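PDB 3BXP: putative lipase/esterase from Lactobacillus plantarum WCFS1, which probably hydrolyses carboxylic ester bonds, as expected of an alpha/beta-hydrolase of the BD-FAE family. Local coordinates for residues L211-V214 against Q215-Q219; W197-A200 against T201-S204. All blocks are in the same frame, centred on the assembly; numbering follows the deposited sequence.

Contact 1 (L211-V214 against Q215-Q219); sequences LKYV and QAMLQ
Residues L211-V214 and Q215-Q219 form continuous turns of helix 208-219, joined by four i to i+4 backbone hydrogen bonds that run from Q215 N to L211 O at 2.9 Å through to L218 N to V214 O, also 2.9 Å. The same spacing pairs side chains. Y213 CG is anti to the backbone N (chi1 -167°), which swings the ring toward M217, a selenomethionine. M217 CG lies over one face of the ring, 4.2 Å from the centroid in a CH-pi contact, and the later bends of M217 at chi2 and chi3 bring SE obliquely to the hydroxyl end, 3.8 Å from Y213 OH: a Met-aromatic pair. That hydroxyl is hydrogen-bonded to N127. One residue on, V214 and L218 lie alongside each other and point the same way, with V214 CG1 3.7 Å from L218 CD1. Replacing Y213 by an alanine would probably strip M217 of its aromatic partner and leave N127 without the hydroxyl it binds. V214 and M217 also reach strands 194-199 and 224-229, and L218 packs on P207 of the second subunit. The chemistry implies two mainly apolar side-chain pairs, with the phenolic oxygen of the buried Y213 satisfied by N127.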
loop_
_atom_site.group_PDB
_atom_site.type_symbol
_atom_site.label_atom_id
_atom_site.label_comp_id
_atom_site.label_asym_id
_atom_site.label_seq_id
_atom_site.Cartn_x
_atom_site.Cartn_y
_atom_site.Cartn_z
ATOM N N LEU B 211 -5.206 -4.744 -5.616
ATOM C CA LEU B 211 -4.614 -3.792 -6.570
ATOM C C LEU B 211 -5.724 -3.251 -7.469
ATOM O O LEU B 211 -5.771 -2.090 -7.801
ATOM C CB LEU B 211 -3.551 -4.497 -7.433
ATOM C CG LEU B 211 -2.250 -4.805 -6.705
ATOM C CD1 LEU B 211 -1.440 -5.851 -7.476
ATOM C CD2 LEU B 211 -1.386 -3.510 -6.486
ATOM N N LYS B 212 -6.622 -4.128 -7.864
ATOM C CA LYS B 212 -7.738 -3.741 -8.753
ATOM C C LYS B 212 -8.684 -2.738 -8.046
ATOM O O LYS B 212 -9.049 -1.706 -8.624
ATOM C CB LYS B 212 -8.531 -4.972 -9.200
ATOM C CG LYS B 212 -7.860 -5.797 -10.237
ATOM C CD LYS B 212 -8.520 -7.176 -10.389
ATOM C CE LYS B 212 -8.153 -7.904 -11.665
ATOM N NZ LYS B 212 -9.111 -7.538 -12.812
ATOM N N TYR B 213 -9.067 -3.002 -6.809
ATOM C CA TYR B 213 -9.984 -2.084 -6.095
ATOM C C TYR B 213 -9.272 -0.726 -5.845
ATOM O O TYR B 213 -9.823 0.365 -6.019
ATOM C CB TYR B 213 -10.414 -2.709 -4.758
ATOM C CG TYR B 213 -11.554 -1.975 -4.148
ATOM C CD1 TYR B 213 -12.771 -1.930 -4.775
ATOM C CD2 TYR B 213 -11.419 -1.292 -2.942
ATOM C CE1 TYR B 213 -13.858 -1.227 -4.242
ATOM C CE2 TYR B 213 -12.490 -0.582 -2.404
ATOM C CZ TYR B 213 -13.701 -0.560 -3.046
ATOM O OH TYR B 213 -14.768 0.165 -2.489
ATOM N N VAL B 214 -8.023 -0.783 -5.393
ATOM C CA VAL B 214 -7.268 0.450 -5.126
ATOM C C VAL B 214 -7.074 1.273 -6.402
ATOM O O VAL B 214 -7.223 2.490 -6.386
ATOM C CB VAL B 214 -5.948 0.162 -4.385
ATOM C CG1 VAL B 214 -5.118 1.447 -4.153
ATOM C CG2 VAL B 214 -6.284 -0.541 -3.012
ATOM N N GLN B 215 -6.763 0.617 -7.514
ATOM C CA GLN B 215 -6.617 1.350 -8.756
ATOM C C GLN B 215 -7.846 2.182 -9.019
ATOM O O GLN B 215 -7.777 3.358 -9.333
ATOM C CB GLN B 215 -6.368 0.377 -9.906
ATOM C CG GLN B 215 -6.435 0.983 -11.304
ATOM C CD GLN B 215 -7.845 1.075 -11.874
ATOM O OE1 GLN B 215 -8.665 0.167 -11.704
ATOM N NE2 GLN B 215 -8.127 2.177 -12.551
ATOM N N ALA B 216 -8.997 1.549 -8.854
ATOM C CA ALA B 216 -10.282 2.173 -9.258
ATOM C C ALA B 216 -10.620 3.310 -8.316
ATOM O O ALA B 216 -11.141 4.339 -8.728
ATOM C CB ALA B 216 -11.431 1.107 -9.234
HETATM N N MSE B 217 -10.346 3.098 -7.031
HETATM C CA MSE B 217 -10.597 4.136 -6.066
HETATM C C MSE B 217 -9.752 5.355 -6.329
HETATM O O MSE B 217 -10.262 6.499 -6.249
HETATM C CB MSE B 217 -10.305 3.642 -4.641
HETATM C CG MSE B 217 -11.289 2.656 -4.156
HETATM SE SE MSE B 217 -13.037 3.334 -3.670
HETATM C CE MSE B 217 -12.670 3.661 -1.829
ATOM N N LEU B 218 -8.467 5.118 -6.611
ATOM C CA LEU B 218 -7.535 6.199 -6.863
ATOM C C LEU B 218 -7.922 6.870 -8.173
ATOM O O LEU B 218 -7.768 8.088 -8.328
ATOM C CB LEU B 218 -6.073 5.700 -6.942
ATOM C CG LEU B 218 -5.363 5.215 -5.681
ATOM C CD1 LEU B 218 -4.074 4.424 -6.040
ATOM C CD2 LEU B 218 -5.057 6.379 -4.774
ATOM N N GLN B 219 -8.403 6.099 -9.132
ATOM C CA GLN B 219 -8.819 6.681 -10.416
ATOM C C GLN B 219 -9.966 7.719 -10.225
ATOM O O GLN B 219 -10.015 8.768 -10.880
ATOM C CB GLN B 219 -9.217 5.558 -11.385
ATOM C CG GLN B 219 -9.645 5.995 -12.803
ATOM C CD GLN B 219 -8.547 6.725 -13.594
ATOM O OE1 GLN B 219 -7.370 6.326 -13.606
ATOM N NE2 GLN B 219 -8.943 7.788 -14.291
#

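Contact 2 (W197-A200 against T201-S204)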
loop_
_atom_site.group_PDB
_atom_site.type_symbol
_atom_site.label_atom_id
_atom_site.label_comp_id
_atom_site.label_asym_id
_atom_site.label_seq_id
_atom_site.Cartn_x
_atom_site.Cartn_y
_atom_site.Cartn_z
ATOM N N TRP B 197 -5.693 -3.440 3.036
ATOM C CA TRP B 197 -4.392 -4.112 3.316
ATOM C C TRP B 197 -4.412 -5.537 2.846
ATOM O O TRP B 197 -5.469 -6.188 2.749
ATOM C CB TRP B 197 -3.976 -4.018 4.794
ATOM C CG TRP B 197 -4.757 -4.882 5.692
ATOM C CD1 TRP B 197 -5.965 -4.577 6.269
ATOM C CD2 TRP B 197 -4.442 -6.220 6.117
ATOM N NE1 TRP B 197 -6.402 -5.614 7.020
ATOM C CE2 TRP B 197 -5.492 -6.646 6.940
ATOM C CE3 TRP B 197 -3.405 -7.108 5.852
ATOM C CZ2 TRP B 197 -5.502 -7.908 7.527
ATOM C CZ3 TRP B 197 -3.415 -8.356 6.465
ATOM C CH2 TRP B 197 -4.455 -8.737 7.281
ATOM N N GLN B 198 -3.229 -6.024 2.507
ATOM C CA GLN B 198 -3.066 -7.427 2.163
ATOM C C GLN B 198 -1.626 -7.792 2.324
ATOM O O GLN B 198 -0.786 -6.938 2.474
ATOM C CB GLN B 198 -3.532 -7.683 0.730
ATOM C CG GLN B 198 -3.512 -9.154 0.289
ATOM C CD GLN B 198 -4.402 -9.422 -0.919
ATOM O OE1 GLN B 198 -4.740 -8.507 -1.674
ATOM N NE2 GLN B 198 -4.728 -10.684 -1.143
ATOM N N THR B 199 -1.312 -9.074 2.264
ATOM C CA THR B 199 0.117 -9.441 2.185
ATOM C C THR B 199 0.531 -9.781 0.788
ATOM O O THR B 199 -0.244 -10.302 0.008
ATOM C CB THR B 199 0.501 -10.588 3.115
ATOM O OG1 THR B 199 -0.119 -11.807 2.671
ATOM C CG2 THR B 199 0.092 -10.278 4.545
ATOM N N ALA B 200 1.780 -9.441 0.477
ATOM C CA ALA B 200 2.273 -9.544 -0.898
ATOM C C ALA B 200 2.321 -11.007 -1.336
ATOM O O ALA B 200 2.181 -11.319 -2.530
ATOM C CB ALA B 200 3.674 -8.900 -1.020
ATOM N N THR B 201 2.504 -11.862 -0.337
ATOM C CA THR B 201 2.807 -13.287 -0.507
ATOM C C THR B 201 1.563 -14.180 -0.357
ATOM O O THR B 201 1.676 -15.402 -0.339
ATOM C CB THR B 201 3.839 -13.786 0.561
ATOM O OG1 THR B 201 3.298 -13.621 1.888
ATOM C CG2 THR B 201 5.169 -13.061 0.455
ATOM N N ASP B 202 0.406 -13.547 -0.208
ATOM C CA ASP B 202 -0.898 -14.239 -0.070
ATOM C C ASP B 202 -1.143 -15.329 -1.127
ATOM O O ASP B 202 -1.202 -15.079 -2.322
ATOM C CB ASP B 202 -2.043 -13.191 -0.110
ATOM C CG ASP B 202 -3.316 -13.675 0.580
ATOM O OD1 ASP B 202 -3.586 -14.884 0.499
ATOM O OD2 ASP B 202 -4.086 -12.832 1.140
ATOM N N GLU B 203 -1.322 -16.551 -0.658
ATOM C CA GLU B 203 -1.459 -17.672 -1.569
ATOM C C GLU B 203 -2.908 -18.174 -1.580
ATOM O O GLU B 203 -3.225 -19.162 -2.250
ATOM C CB GLU B 203 -0.482 -18.786 -1.163
ATOM N N SER B 204 -3.766 -17.478 -0.840
ATOM C CA SER B 204 -5.196 -17.833 -0.702
ATOM C C SER B 204 -6.076 -16.911 -1.537
ATOM O O SER B 204 -6.934 -17.341 -2.273
ATOM C CB SER B 204 -5.641 -17.659 0.743
ATOM O OG SER B 204 -5.055 -18.630 1.595
HETATM O O HOH W 1 -2.946 -11.566 2.919
HETATM O O HOH W 2 0.824 -14.205 2.989
#
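Q198 and D202 meet where strand 194-199 ends and the chain folds back, a worked case of a side-chain hydrogen bond across a type I turn. The turn, from T199 to D202, is closed by a weak hydrogen bond from D202 N to T199 O, 3.3 Å. Side chains do more. Q198 extends its chain with CG anti to the backbone N (chi1 -175°), and its NE2 reaches D202 OD2 at 3.2 Å along a nearly straight N-H line (169°). OD2 lies almost in the plane of the Q198 amide, but the amide nitrogen meets it from above the carboxylate plane, 55° out of it, the two flat groups standing close to perpendicular. Water 1 also grips OD2 (2.5 Å), donating to it while accepting from T199 N. The other oxygen, OD1, accepts from S204 N at 2.9 Å, an Asx turn, and from V205 N as well. Both carboxylate oxygens are therefore held, and the amide of Q198 is itself fixed by S210 at OE1.

The outer side is looser. T201 is exposed, and T199 OG1 and T201 OG1, 3.9 Å apart, are bridged by water 2, which lies 2.6 Å from T199 OG1, rather than touching directly.

An acidic residue just after this strand is where alpha/beta-hydrolases commonly carry the acid of the catalytic triad, and the nearby GxSxG pattern is consistent with D202 in that role. Strand 194-199 runs between strands 150-154 and 224-229: W197 is backbone hydrogen-bonded to L153 and Y155, Q198 to H227 and F229, and A200 to F229. Y155 also touches the side chains of Q198 and D202, and beyond the turn the chain leads into helix 208-219.

In the fold
Contacts 1 and 2 occupy successive parts of one beta-alpha-beta unit, in which strand 194-199 and its turn precede helix 208-219, and strand 224-229 follows. Their centres lie about 17 Å apart and their nearest atoms about 5 Å apart, without touching. S210 links them indirectly: it binds Q198 of contact 2 and sits immediately before L211 in the helix of contact 1. D202 of contact 2 lies near, without touching, the probable nucleophile elbow around S117, whereas contact 1 packs V214 and M217 on the two strands. Across the dimer the two do meet: A200 packs on L218 of the second subunit. A propanediol, probably from the crystallisation liquor, lies about 5 Å from L211's side chain.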